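PDB 1O5Z: folylpolyglutamate synthase/dihydrofolate synthase from Thermotoga maritima, which probably uses ATP and magnesium to add glutamate to dihydropteroate, giving dihydrofolate, and to extend tetrahydrofolate's gamma-linked polyglutamate tail. Local coordinates for residues Q77-G82 against N148-V153; E94-N99 against L142-K147; F169-T174 against E284-P289. All blocks are in the same frame, centred on the assembly; numbering follows the deposited sequence.

Interaction 1 of 3, residues Q77-G82 against N148-V153; sequences QGYRVG and NVDIAV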
ATOM      1  N   GLN A  77      17.347  11.350  -3.402  1.00 43.19           N
ATOM      2  CA  GLN A  77      18.090  12.512  -2.925  1.00 43.10           C
ATOM      3  C   GLN A  77      19.317  12.080  -2.164  1.00 42.33           C
ATOM      4  O   GLN A  77      20.225  12.882  -1.895  1.00 42.48           O
ATOM      5  CB  GLN A  77      17.223  13.417  -2.074  1.00 44.00           C
ATOM      6  CG  GLN A  77      17.908  14.689  -1.627  1.00 45.60           C
ATOM      7  CD  GLN A  77      18.440  15.510  -2.786  1.00 49.56           C
ATOM      8  OE1 GLN A  77      17.744  15.701  -3.786  1.00 53.19           O
ATOM      9  NE2 GLN A  77      19.661  16.033  -2.647  1.00 54.18           N
ATOM     10  N   GLY A  78      19.377  10.789  -1.884  1.00 41.81           N
ATOM     11  CA  GLY A  78      20.539  10.202  -1.245  1.00 41.49           C
ATOM     12  C   GLY A  78      20.395  10.075   0.253  1.00 41.50           C
ATOM     13  O   GLY A  78      21.375   9.766   0.919  1.00 42.52           O
ATOM     14  N   TYR A  79      19.218  10.316   0.803  1.00 41.89           N
ATOM     15  CA  TYR A  79      18.976   9.952   2.209  1.00 42.87           C
ATOM     16  C   TYR A  79      18.972   8.429   2.413  1.00 43.12           C
ATOM     17  O   TYR A  79      18.521   7.656   1.548  1.00 41.77           O
ATOM     18  CB  TYR A  79      17.625  10.520   2.735  1.00 43.96           C
ATOM     19  CG  TYR A  79      17.555  12.030   2.810  1.00 43.77           C
ATOM     20  CD1 TYR A  79      16.976  12.741   1.793  1.00 44.89           C
ATOM     21  CD2 TYR A  79      18.072  12.741   3.890  1.00 46.99           C
ATOM     22  CE1 TYR A  79      16.879  14.107   1.822  1.00 44.97           C
ATOM     23  CE2 TYR A  79      18.010  14.147   3.921  1.00 46.67           C
ATOM     24  CZ  TYR A  79      17.394  14.807   2.859  1.00 45.86           C
ATOM     25  OH  TYR A  79      17.253  16.167   2.793  1.00 46.96           O
ATOM     26  N   ARG A  80      19.410   8.011   3.596  1.00 43.76           N
ATOM     27  CA  ARG A  80      19.239   6.641   3.998  1.00 44.90           C
ATOM     28  C   ARG A  80      17.832   6.545   4.582  1.00 45.15           C
ATOM     29  O   ARG A  80      17.562   7.109   5.668  1.00 45.55           O
ATOM     30  CB  ARG A  80      20.296   6.237   5.010  1.00 45.03           C
ATOM     31  CG  ARG A  80      20.347   4.759   5.299  1.00 47.10           C
ATOM     32  CD  ARG A  80      21.588   4.320   6.071  1.00 48.60           C
ATOM     33  NE  ARG A  80      22.191   3.252   5.283  1.00 55.17           N
ATOM     34  CZ  ARG A  80      22.393   2.002   5.664  1.00 54.86           C
ATOM     35  NH1 ARG A  80      22.151   1.594   6.882  1.00 56.86           N
ATOM     36  NH2 ARG A  80      22.892   1.154   4.805  1.00 56.45           N
ATOM     37  N   VAL A  81      16.962   5.806   3.888  1.00 43.61           N
ATOM     38  CA  VAL A  81      15.547   5.798   4.175  1.00 44.37           C
ATOM     39  C   VAL A  81      15.053   4.422   4.601  1.00 44.59           C
ATOM     40  O   VAL A  81      15.256   3.457   3.893  1.00 44.96           O
ATOM     41  CB  VAL A  81      14.750   6.255   2.918  1.00 44.36           C
ATOM     42  CG1 VAL A  81      13.229   6.251   3.123  1.00 44.27           C
ATOM     43  CG2 VAL A  81      15.217   7.633   2.498  1.00 46.30           C
ATOM     44  N   GLY A  82      14.383   4.341   5.751  1.00 45.04           N
ATOM     45  CA  GLY A  82      13.583   3.172   6.083  1.00 45.08           C
ATOM     46  C   GLY A  82      12.156   3.470   5.663  1.00 45.47           C
ATOM     47  O   GLY A  82      11.692   4.588   5.761  1.00 46.78           O
ATOM     48  N   ASN A 148      20.727   2.547  11.117  1.00 49.34           N
ATOM     49  CA  ASN A 148      21.130   3.969  11.149  1.00 49.04           C
ATOM     50  C   ASN A 148      20.517   4.802  10.012  1.00 47.46           C
ATOM     51  O   ASN A 148      21.187   5.551   9.342  1.00 47.36           O
ATOM     52  CB  ASN A 148      22.653   4.098  11.149  1.00 48.52           C
ATOM     53  CG  ASN A 148      23.303   3.266  12.251  1.00 51.57           C
ATOM     54  OD1 ASN A 148      22.822   3.208  13.389  1.00 57.40           O
ATOM     55  ND2 ASN A 148      24.376   2.589  11.912  1.00 54.48           N
ATOM     56  N   VAL A 149      19.225   4.686   9.828  1.00 47.53           N
ATOM     57  CA  VAL A 149      18.558   5.451   8.763  1.00 47.29           C
ATOM     58  C   VAL A 149      18.501   6.933   9.139  1.00 47.00           C
ATOM     59  O   VAL A 149      18.586   7.291  10.312  1.00 46.91           O
ATOM     60  CB  VAL A 149      17.161   4.888   8.428  1.00 47.46           C
ATOM     61  CG1 VAL A 149      17.240   3.408   8.036  1.00 47.17           C
ATOM     62  CG2 VAL A 149      16.184   5.099   9.574  1.00 47.68           C
ATOM     63  N   ASP A 150      18.430   7.792   8.139  1.00 47.24           N
ATOM     64  CA  ASP A 150      18.288   9.240   8.366  1.00 47.54           C
ATOM     65  C   ASP A 150      16.817   9.522   8.657  1.00 47.64           C
ATOM     66  O   ASP A 150      16.476  10.327   9.507  1.00 48.19           O
ATOM     67  CB  ASP A 150      18.660  10.035   7.117  1.00 46.75           C
ATOM     68  CG  ASP A 150      20.124   9.881   6.731  1.00 47.35           C
ATOM     69  OD1 ASP A 150      20.970   9.890   7.667  1.00 47.95           O
ATOM     70  OD2 ASP A 150      20.498   9.763   5.518  1.00 45.23           O
ATOM     71  N   ILE A 151      15.968   8.856   7.897  1.00 47.89           N
ATOM     72  CA  ILE A 151      14.553   9.060   7.988  1.00 48.80           C
ATOM     73  C   ILE A 151      13.762   7.812   7.697  1.00 47.57           C
ATOM     74  O   ILE A 151      14.156   6.968   6.878  1.00 47.58           O
ATOM     75  CB  ILE A 151      14.134  10.247   7.090  1.00 50.22           C
ATOM     76  CG1 ILE A 151      12.636  10.361   7.032  1.00 53.19           C
ATOM     77  CG2 ILE A 151      14.720  10.165   5.692  1.00 51.36           C
ATOM     78  CD1 ILE A 151      12.235  11.680   6.520  1.00 57.76           C
ATOM     79  N   ALA A 152      12.653   7.678   8.414  1.00 46.84           N
ATOM     80  CA  ALA A 152      11.730   6.572   8.192  1.00 46.75           C
ATOM     81  C   ALA A 152      10.389   7.109   7.682  1.00 46.59           C
ATOM     82  O   ALA A 152       9.871   8.061   8.215  1.00 47.31           O
ATOM     83  CB  ALA A 152      11.561   5.738   9.459  1.00 46.03           C
ATOM     84  N   VAL A 153       9.855   6.511   6.619  1.00 46.77           N
ATOM     85  CA  VAL A 153       8.529   6.836   6.105  1.00 45.86           C
ATOM     86  C   VAL A 153       7.610   5.726   6.486  1.00 46.23           C
ATOM     87  O   VAL A 153       7.845   4.570   6.157  1.00 46.96           O
ATOM     88  CB  VAL A 153       8.558   7.018   4.590  1.00 45.85           C
ATOM     89  CG1 VAL A 153       7.206   7.461   4.057  1.00 46.23           C
ATOM     90  CG2 VAL A 153       9.622   8.055   4.218  1.00 47.30           C
TER
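Gly-82 and Ile-151 join strands 81-84 and 151-155 through the bond from Gly-82 N to Ile-151 O, 2.9 Å, with the donor in the carbonyl plane. The ladder continues, in parallel register, from Val-153 N to Gly-82 O at 2.8 Å. This end is the tight one. Val-81 CG2 and Ile-151 CG2 lie side by side on one face, 4.1 Å apart; Val-81 packs against Leu-74 and Val-75 of helix 63-77, Ile-151 against Ile-55 and Leu-288. On the other face Val-149 CG1 comes within 3.8 Å of Gly-82 N. Both strands belong to the mostly parallel sheet of the Mur ligase middle domain, a P-loop NTPase relative, and each follows a helix closed by a Schellman motif, at Gly-78 and Asn-148. Toward solvent the strands give way to loop, and polar contacts take over. Arg-80 O accepts from both Asp-150 N and Ile-151 N, while Arg-80 N returns a nearly straight bond (171°) to Asp-150 OD2, 2.8 Å away and met from above the carboxylate plane. Arg-80 NE stays 6.7 Å from Asp-150 OD2, and NH1 lies too close to Lys-147 O for that bond to be certain.

Interaction 2 of 3, residues E94-N99 against L142-K147; sequences ERIRLN and LYFAEK
Strand 96-98 and the last turn of helix 132-146 run nearly parallel, their segment axes 15° apart and 9.5 Å from each other at closest approach, so the helix reaches the strand through its side chains. Ile-96 and Leu-98, alternate residues of the strand, both point at the helix. The branch methyl of Ile-96 does the touching: CG1 lies beside the backbone N (chi1 -51°), which leaves CG2 anti to that N, 3.4 Å from Tyr-143 CD2 and 3.9 Å from Phe-144 CE1. Phe-144 CE1 and Arg-97 O both stand at the edge of the Tyr-143 ring, 3.4 Å from each other. Further along, Leu-98 CB comes 3.8 Å from Tyr-143 OH, and Leu-98 CD2 packs 3.7 Å from Lys-147 CD, the two side chains crossing at about a right angle. Lys-147 bends at chi2, and its CG sits over one face of the Tyr-143 ring, offset toward the rim. Were Tyr-143 an alanine, a gap would probably open between Ile-96 and Lys-147, leaving the Ile-96 methyl with Phe-144 as its main partner. Arg-97 leaves the strand away from the helix; its NE and NH2 both bond to Glu-94 O, and NH1 forms a salt bridge with Glu-100. No hydrogen bond links strand and helix, which implies a junction held by apolar and aromatic packing, Lys-147 NZ making a long, weak ion pair with Asp-107.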
ATOM      1  N   GLU A  94       8.130  -7.019   1.675  1.00 42.96           N
ATOM      2  CA  GLU A  94       7.644  -5.717   1.180  1.00 43.68           C
ATOM      3  C   GLU A  94       7.354  -4.680   2.286  1.00 43.69           C
ATOM      4  O   GLU A  94       7.335  -3.451   2.049  1.00 42.94           O
ATOM      5  CB  GLU A  94       6.313  -5.920   0.421  1.00 44.33           C
ATOM      6  CG  GLU A  94       6.412  -6.655  -0.889  1.00 44.53           C
ATOM      7  CD  GLU A  94       5.068  -7.163  -1.379  1.00 45.16           C
ATOM      8  OE1 GLU A  94       4.025  -6.543  -1.060  1.00 44.43           O
ATOM      9  OE2 GLU A  94       5.053  -8.205  -2.071  1.00 41.81           O
ATOM     10  N   ARG A  95       7.085  -5.176   3.491  1.00 43.69           N
ATOM     11  CA  ARG A  95       6.615  -4.331   4.584  1.00 44.20           C
ATOM     12  C   ARG A  95       7.710  -3.465   5.140  1.00 44.34           C
ATOM     13  O   ARG A  95       7.426  -2.445   5.690  1.00 44.25           O
ATOM     14  CB  ARG A  95       6.015  -5.183   5.732  1.00 43.85           C
ATOM     15  CG  ARG A  95       4.750  -5.910   5.393  1.00 42.66           C
ATOM     16  CD  ARG A  95       4.383  -6.949   6.368  1.00 45.48           C
ATOM     17  NE  ARG A  95       3.164  -7.628   5.965  1.00 47.99           N
ATOM     18  CZ  ARG A  95       1.936  -7.330   6.410  1.00 49.70           C
ATOM     19  NH1 ARG A  95       0.901  -8.027   5.946  1.00 46.22           N
ATOM     20  NH2 ARG A  95       1.730  -6.376   7.336  1.00 51.05           N
ATOM     21  N   ILE A  96       8.965  -3.907   5.015  1.00 45.81           N
ATOM     22  CA  ILE A  96      10.120  -3.216   5.634  1.00 45.92           C
ATOM     23  C   ILE A  96      11.264  -3.099   4.632  1.00 45.27           C
ATOM     24  O   ILE A  96      11.748  -4.085   4.117  1.00 44.55           O
ATOM     25  CB  ILE A  96      10.598  -3.992   6.868  1.00 45.97           C
ATOM     26  CG1 ILE A  96       9.419  -4.280   7.810  1.00 46.43           C
ATOM     27  CG2 ILE A  96      11.648  -3.229   7.597  1.00 46.10           C
ATOM     28  CD1 ILE A  96       9.808  -5.133   8.979  1.00 47.57           C
ATOM     29  N   ARG A  97      11.687  -1.868   4.387  1.00 45.27           N
ATOM     30  CA  ARG A  97      12.625  -1.575   3.341  1.00 43.83           C
ATOM     31  C   ARG A  97      13.677  -0.612   3.814  1.00 44.18           C
ATOM     32  O   ARG A  97      13.450   0.180   4.712  1.00 44.37           O
ATOM     33  CB  ARG A  97      11.901  -0.997   2.141  1.00 43.50           C
ATOM     34  CG  ARG A  97      10.689  -1.718   1.831  1.00 42.29           C
ATOM     35  CD  ARG A  97      10.117  -1.355   0.488  1.00 45.61           C
ATOM     36  NE  ARG A  97       8.792  -1.943   0.356  1.00 45.87           N
ATOM     37  CZ  ARG A  97       7.943  -1.673  -0.605  1.00 48.04           C
ATOM     38  NH1 ARG A  97       8.264  -0.831  -1.589  1.00 48.42           N
ATOM     39  NH2 ARG A  97       6.773  -2.297  -0.610  1.00 47.75           N
ATOM     40  N   LEU A  98      14.850  -0.774   3.230  1.00 43.78           N
ATOM     41  CA  LEU A  98      15.982   0.119   3.374  1.00 44.17           C
ATOM     42  C   LEU A  98      16.312   0.573   1.953  1.00 43.76           C
ATOM     43  O   LEU A  98      16.637  -0.240   1.075  1.00 41.22           O
ATOM     44  CB  LEU A  98      17.181  -0.606   3.965  1.00 43.73           C
ATOM     45  CG  LEU A  98      18.482   0.168   4.165  1.00 44.52           C
ATOM     46  CD1 LEU A  98      18.299   1.344   5.098  1.00 45.49           C
ATOM     47  CD2 LEU A  98      19.499  -0.830   4.710  1.00 45.25           C
ATOM     48  N   ASN A  99      16.145   1.869   1.747  1.00 43.72           N
ATOM     49  CA  ASN A  99      16.409   2.481   0.488  1.00 44.58           C
ATOM     50  C   ASN A  99      15.596   1.752  -0.553  1.00 44.75           C
ATOM     51  O   ASN A  99      16.032   1.526  -1.651  1.00 44.74           O
ATOM     52  CB  ASN A  99      17.907   2.474   0.222  1.00 44.28           C
ATOM     53  CG  ASN A  99      18.680   3.309   1.265  1.00 45.80           C
ATOM     54  OD1 ASN A  99      18.120   4.236   1.816  1.00 48.38           O
ATOM     55  ND2 ASN A  99      19.969   3.014   1.473  1.00 42.43           N
ATOM     56  N   LEU A 142      12.943  -1.117  14.895  1.00 45.85           N
ATOM     57  CA  LEU A 142      14.228  -1.628  15.371  1.00 44.96           C
ATOM     58  C   LEU A 142      15.216  -1.748  14.200  1.00 45.56           C
ATOM     59  O   LEU A 142      16.370  -1.372  14.287  1.00 44.63           O
ATOM     60  CB  LEU A 142      13.997  -3.009  16.011  1.00 45.21           C
ATOM     61  CG  LEU A 142      15.194  -3.616  16.713  1.00 43.36           C
ATOM     62  CD1 LEU A 142      15.786  -2.615  17.639  1.00 43.25           C
ATOM     63  CD2 LEU A 142      14.842  -4.923  17.443  1.00 44.29           C
ATOM     64  N   TYR A 143      14.728  -2.274  13.084  1.00 45.34           N
ATOM     65  CA  TYR A 143      15.550  -2.457  11.909  1.00 45.27           C
ATOM     66  C   TYR A 143      16.095  -1.099  11.419  1.00 45.12           C
ATOM     67  O   TYR A 143      17.265  -0.965  11.154  1.00 44.09           O
ATOM     68  CB  TYR A 143      14.706  -3.133  10.849  1.00 44.87           C
ATOM     69  CG  TYR A 143      15.342  -3.292   9.517  1.00 45.52           C
ATOM     70  CD1 TYR A 143      16.288  -4.269   9.299  1.00 45.13           C
ATOM     71  CD2 TYR A 143      14.920  -2.527   8.428  1.00 47.54           C
ATOM     72  CE1 TYR A 143      16.838  -4.457   8.066  1.00 47.07           C
ATOM     73  CE2 TYR A 143      15.454  -2.711   7.188  1.00 46.77           C
ATOM     74  CZ  TYR A 143      16.402  -3.694   7.003  1.00 46.15           C
ATOM     75  OH  TYR A 143      16.955  -3.901   5.776  1.00 45.49           O
ATOM     76  N   PHE A 144      15.218  -0.108  11.322  1.00 45.38           N
ATOM     77  CA  PHE A 144      15.608   1.215  10.942  1.00 45.37           C
ATOM     78  C   PHE A 144      16.654   1.756  11.856  1.00 45.20           C
ATOM     79  O   PHE A 144      17.542   2.439  11.390  1.00 46.07           O
ATOM     80  CB  PHE A 144      14.401   2.158  10.927  1.00 45.51           C
ATOM     81  CG  PHE A 144      13.316   1.733  10.006  1.00 46.58           C
ATOM     82  CD1 PHE A 144      13.585   0.986   8.855  1.00 46.73           C
ATOM     83  CD2 PHE A 144      12.007   2.092  10.264  1.00 48.36           C
ATOM     84  CE1 PHE A 144      12.567   0.582   7.995  1.00 46.45           C
ATOM     85  CE2 PHE A 144      10.984   1.703   9.404  1.00 49.22           C
ATOM     86  CZ  PHE A 144      11.282   0.937   8.247  1.00 48.76           C
ATOM     87  N   ALA A 145      16.530   1.499  13.148  1.00 45.51           N
ATOM     88  CA  ALA A 145      17.565   1.877  14.109  1.00 46.31           C
ATOM     89  C   ALA A 145      18.882   1.089  13.881  1.00 47.40           C
ATOM     90  O   ALA A 145      19.967   1.678  13.805  1.00 48.34           O
ATOM     91  CB  ALA A 145      17.066   1.666  15.556  1.00 45.89           C
ATOM     92  N   GLU A 146      18.802  -0.237  13.744  1.00 48.17           N
ATOM     93  CA  GLU A 146      20.016  -1.021  13.578  1.00 49.53           C
ATOM     94  C   GLU A 146      20.665  -0.534  12.271  1.00 49.11           C
ATOM     95  O   GLU A 146      21.880  -0.514  12.159  1.00 48.85           O
ATOM     96  CB  GLU A 146      19.801  -2.567  13.661  1.00 49.06           C
ATOM     97  CG  GLU A 146      18.779  -3.050  14.723  1.00 52.63           C
ATOM     98  CD  GLU A 146      19.189  -4.197  15.710  1.00 55.34           C
ATOM     99  OE1 GLU A 146      19.362  -3.856  16.928  1.00 63.88           O
ATOM    100  OE2 GLU A 146      19.270  -5.438  15.365  1.00 61.73           O
ATOM    101  N   LYS A 147      19.887  -0.065  11.306  1.00 48.83           N
ATOM    102  CA  LYS A 147      20.477   0.357  10.031  1.00 49.88           C
ATOM    103  C   LYS A 147      20.888   1.827  10.006  1.00 49.90           C
ATOM    104  O   LYS A 147      21.332   2.315   8.964  1.00 49.20           O
ATOM    105  CB  LYS A 147      19.509   0.112   8.855  1.00 50.01           C
ATOM    106  CG  LYS A 147      19.277  -1.344   8.547  1.00 51.65           C
ATOM    107  CD  LYS A 147      20.534  -2.006   8.036  1.00 52.43           C
ATOM    108  CE  LYS A 147      20.256  -3.464   7.689  1.00 55.40           C
ATOM    109  NZ  LYS A 147      21.467  -4.203   7.186  1.00 53.44           N
TER

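Interaction 3 of 3, residues F169-T174 against E284-P289; sequences FPLCST and EATGLP
Leu-171 carries its CG anti to the carbonyl carbon (chi1 -62°) and extends at chi2, which sends CD1 to Leu-288, while Cys-172 has SG anti to the backbone N (chi1 -170°), directed at Ala-285. The resulting contacts are few and mostly apolar. Leu-171 CD1 meets Leu-288 CD1 at 3.8 Å, the two side chains crossing at about a right angle. Cys-172 SG lies 3.8 Å from Ala-285 CB. Between these two apolar pairs sits the hydroxyl of Thr-286, its OG1 3.1 Å from Leu-171 CB and 4.1 Å from Cys-172 CB. In the fold, the approach to strand 173-175 of the Mur ligase middle domain's sheet here packs on the C-terminal end of helix 271-286, where Gly-287 takes positive phi and turns the chain out of the helix into the loop bearing Leu-288. The neighbouring strands extend the packing: Cys-172 and Ala-285 both touch Val-208 of strand 207-209, and Leu-171 touches Lys-53. No hydrogen bond joins the two segments. Thr-286 OG1 is buried against carbon and has no hydrogen-bond partner in the model; its close approach to Leu-171 CB makes the hydroxyl's placement doubtful.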
ATOM      1  N   PHE A 169       6.800  10.964  16.433  1.00 52.87           N
ATOM      2  CA  PHE A 169       6.630  12.409  16.247  1.00 52.74           C
ATOM      3  C   PHE A 169       7.342  12.828  14.934  1.00 50.62           C
ATOM      4  O   PHE A 169       8.558  12.977  14.890  1.00 49.80           O
ATOM      5  CB  PHE A 169       7.211  13.136  17.429  1.00 54.25           C
ATOM      6  CG  PHE A 169       6.394  14.254  17.862  1.00 55.99           C
ATOM      7  CD1 PHE A 169       5.388  14.053  18.813  1.00 57.45           C
ATOM      8  CD2 PHE A 169       6.603  15.534  17.309  1.00 59.68           C
ATOM      9  CE1 PHE A 169       4.588  15.104  19.228  1.00 60.53           C
ATOM     10  CE2 PHE A 169       5.821  16.639  17.721  1.00 60.19           C
ATOM     11  CZ  PHE A 169       4.810  16.436  18.690  1.00 60.45           C
ATOM     12  N   PRO A 170       6.581  12.925  13.853  1.00 48.85           N
ATOM     13  CA  PRO A 170       7.164  13.056  12.537  1.00 48.52           C
ATOM     14  C   PRO A 170       7.490  14.487  12.138  1.00 47.99           C
ATOM     15  O   PRO A 170       7.128  15.434  12.827  1.00 48.03           O
ATOM     16  CB  PRO A 170       6.059  12.497  11.630  1.00 48.13           C
ATOM     17  CG  PRO A 170       4.808  12.828  12.308  1.00 48.83           C
ATOM     18  CD  PRO A 170       5.104  12.862  13.787  1.00 48.85           C
ATOM     19  N   LEU A 171       8.147  14.630  11.005  1.00 47.90           N
ATOM     20  CA  LEU A 171       8.354  15.937  10.417  1.00 48.32           C
ATOM     21  C   LEU A 171       7.049  16.463   9.762  1.00 47.46           C
ATOM     22  O   LEU A 171       6.842  17.670   9.612  1.00 46.48           O
ATOM     23  CB  LEU A 171       9.479  15.849   9.375  1.00 49.01           C
ATOM     24  CG  LEU A 171      10.861  15.437   9.887  1.00 48.41           C
ATOM     25  CD1 LEU A 171      11.779  15.200   8.698  1.00 47.19           C
ATOM     26  CD2 LEU A 171      11.405  16.528  10.780  1.00 48.21           C
ATOM     27  N   CYS A 172       6.183  15.531   9.386  1.00 46.55           N
ATOM     28  CA  CYS A 172       4.944  15.838   8.730  1.00 45.56           C
ATOM     29  C   CYS A 172       4.049  14.638   8.889  1.00 45.23           C
ATOM     30  O   CYS A 172       4.518  13.508   8.892  1.00 43.75           O
ATOM     31  CB  CYS A 172       5.187  16.066   7.239  1.00 45.69           C
ATOM     32  SG  CYS A 172       3.746  16.741   6.376  1.00 47.34           S
ATOM     33  N   SER A 173       2.759  14.910   9.049  1.00 45.68           N
ATOM     34  CA  SER A 173       1.688  13.904   9.107  1.00 44.86           C
ATOM     35  C   SER A 173       0.809  14.175   7.897  1.00 44.21           C
ATOM     36  O   SER A 173       0.423  15.324   7.626  1.00 42.36           O
ATOM     37  CB  SER A 173       0.847  14.069  10.371  1.00 45.45           C
ATOM     38  OG  SER A 173       1.671  14.046  11.523  1.00 48.91           O
ATOM     39  N   THR A 174       0.532  13.113   7.160  1.00 43.74           N
ATOM     40  CA  THR A 174      -0.265  13.186   5.948  1.00 43.39           C
ATOM     41  C   THR A 174      -1.490  12.319   6.089  1.00 43.35           C
ATOM     42  O   THR A 174      -1.393  11.155   6.519  1.00 42.43           O
ATOM     43  CB  THR A 174       0.603  12.714   4.788  1.00 43.67           C
ATOM     44  OG1 THR A 174       1.760  13.565   4.725  1.00 41.68           O
ATOM     45  CG2 THR A 174      -0.127  12.851   3.390  1.00 42.11           C
ATOM     46  N   GLU A 284       7.551  19.126   0.885  1.00 44.46           N
ATOM     47  CA  GLU A 284       7.714  20.569   1.132  1.00 44.29           C
ATOM     48  C   GLU A 284       7.514  20.943   2.608  1.00 44.89           C
ATOM     49  O   GLU A 284       8.346  21.636   3.209  1.00 44.50           O
ATOM     50  CB  GLU A 284       6.751  21.376   0.265  1.00 44.11           C
ATOM     51  CG  GLU A 284       7.040  21.285  -1.237  1.00 43.71           C
ATOM     52  CD  GLU A 284       6.103  22.122  -2.080  1.00 43.28           C
ATOM     53  OE1 GLU A 284       4.991  22.485  -1.628  1.00 39.72           O
ATOM     54  OE2 GLU A 284       6.489  22.440  -3.206  1.00 44.16           O
ATOM     55  N   ALA A 285       6.421  20.448   3.197  1.00 45.90           N
ATOM     56  CA  ALA A 285       6.011  20.755   4.578  1.00 46.47           C
ATOM     57  C   ALA A 285       7.020  20.319   5.627  1.00 47.85           C
ATOM     58  O   ALA A 285       6.989  20.734   6.776  1.00 49.02           O
ATOM     59  CB  ALA A 285       4.673  20.078   4.873  1.00 46.50           C
ATOM     60  N   THR A 286       7.880  19.421   5.229  1.00 49.21           N
ATOM     61  CA  THR A 286       8.803  18.748   6.115  1.00 50.41           C
ATOM     62  C   THR A 286      10.081  19.606   6.326  1.00 51.06           C
ATOM     63  O   THR A 286      10.766  19.473   7.351  1.00 51.72           O
ATOM     64  CB  THR A 286       9.071  17.413   5.408  1.00 50.83           C
ATOM     65  OG1 THR A 286       9.203  16.329   6.334  1.00 54.62           O
ATOM     66  CG2 THR A 286      10.292  17.460   4.576  1.00 46.73           C
ATOM     67  N   GLY A 287      10.360  20.498   5.353  1.00 51.14           N
ATOM     68  CA  GLY A 287      11.552  21.305   5.299  1.00 50.70           C
ATOM     69  C   GLY A 287      12.797  20.634   4.707  1.00 51.12           C
ATOM     70  O   GLY A 287      13.788  21.290   4.495  1.00 51.59           O
ATOM     71  N   LEU A 288      12.789  19.341   4.450  1.00 50.74           N
ATOM     72  CA  LEU A 288      14.002  18.659   4.065  1.00 51.16           C
ATOM     73  C   LEU A 288      14.532  19.176   2.751  1.00 51.98           C
ATOM     74  O   LEU A 288      13.782  19.475   1.865  1.00 53.21           O
ATOM     75  CB  LEU A 288      13.762  17.175   3.947  1.00 50.79           C
ATOM     76  CG  LEU A 288      13.445  16.471   5.251  1.00 51.95           C
ATOM     77  CD1 LEU A 288      12.799  15.061   4.993  1.00 52.71           C
ATOM     78  CD2 LEU A 288      14.651  16.385   6.150  1.00 52.31           C
ATOM     79  N   PRO A 289      15.835  19.321   2.613  1.00 52.96           N
ATOM     80  CA  PRO A 289      16.379  19.692   1.344  1.00 53.35           C
ATOM     81  C   PRO A 289      16.204  18.582   0.280  1.00 53.88           C
ATOM     82  O   PRO A 289      16.480  17.387   0.515  1.00 53.67           O
ATOM     83  CB  PRO A 289      17.842  19.967   1.670  1.00 53.65           C
ATOM     84  CG  PRO A 289      18.106  19.183   2.865  1.00 53.48           C
ATOM     85  CD  PRO A 289      16.874  19.198   3.649  1.00 52.84           C
TER

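All three interactions reach one sheet. Interactions 1 and 2, with centres about 9 Å apart, are in direct contact: Val-81 O lies 2.8 Å from Asn-99 N, a probable hydrogen bond between neighbouring strands, and Gly-82 CA packs 3.4 Å from Phe-144 CE1. Interaction 3, centred about 13 Å from interaction 1, meets it through Tyr-79 OH, 2.7 Å from Pro-289 O, and through Ile-151 CD1 against Leu-288 CD1 at 3.8 Å. Interactions 2 and 3 do not touch; their nearest atoms are about 12 Å apart. Strand 53-58, within this sheet, leads into helix 63-77 through what is probably the ATP-binding P-loop, as in relatives; none of the three contacts includes that loop.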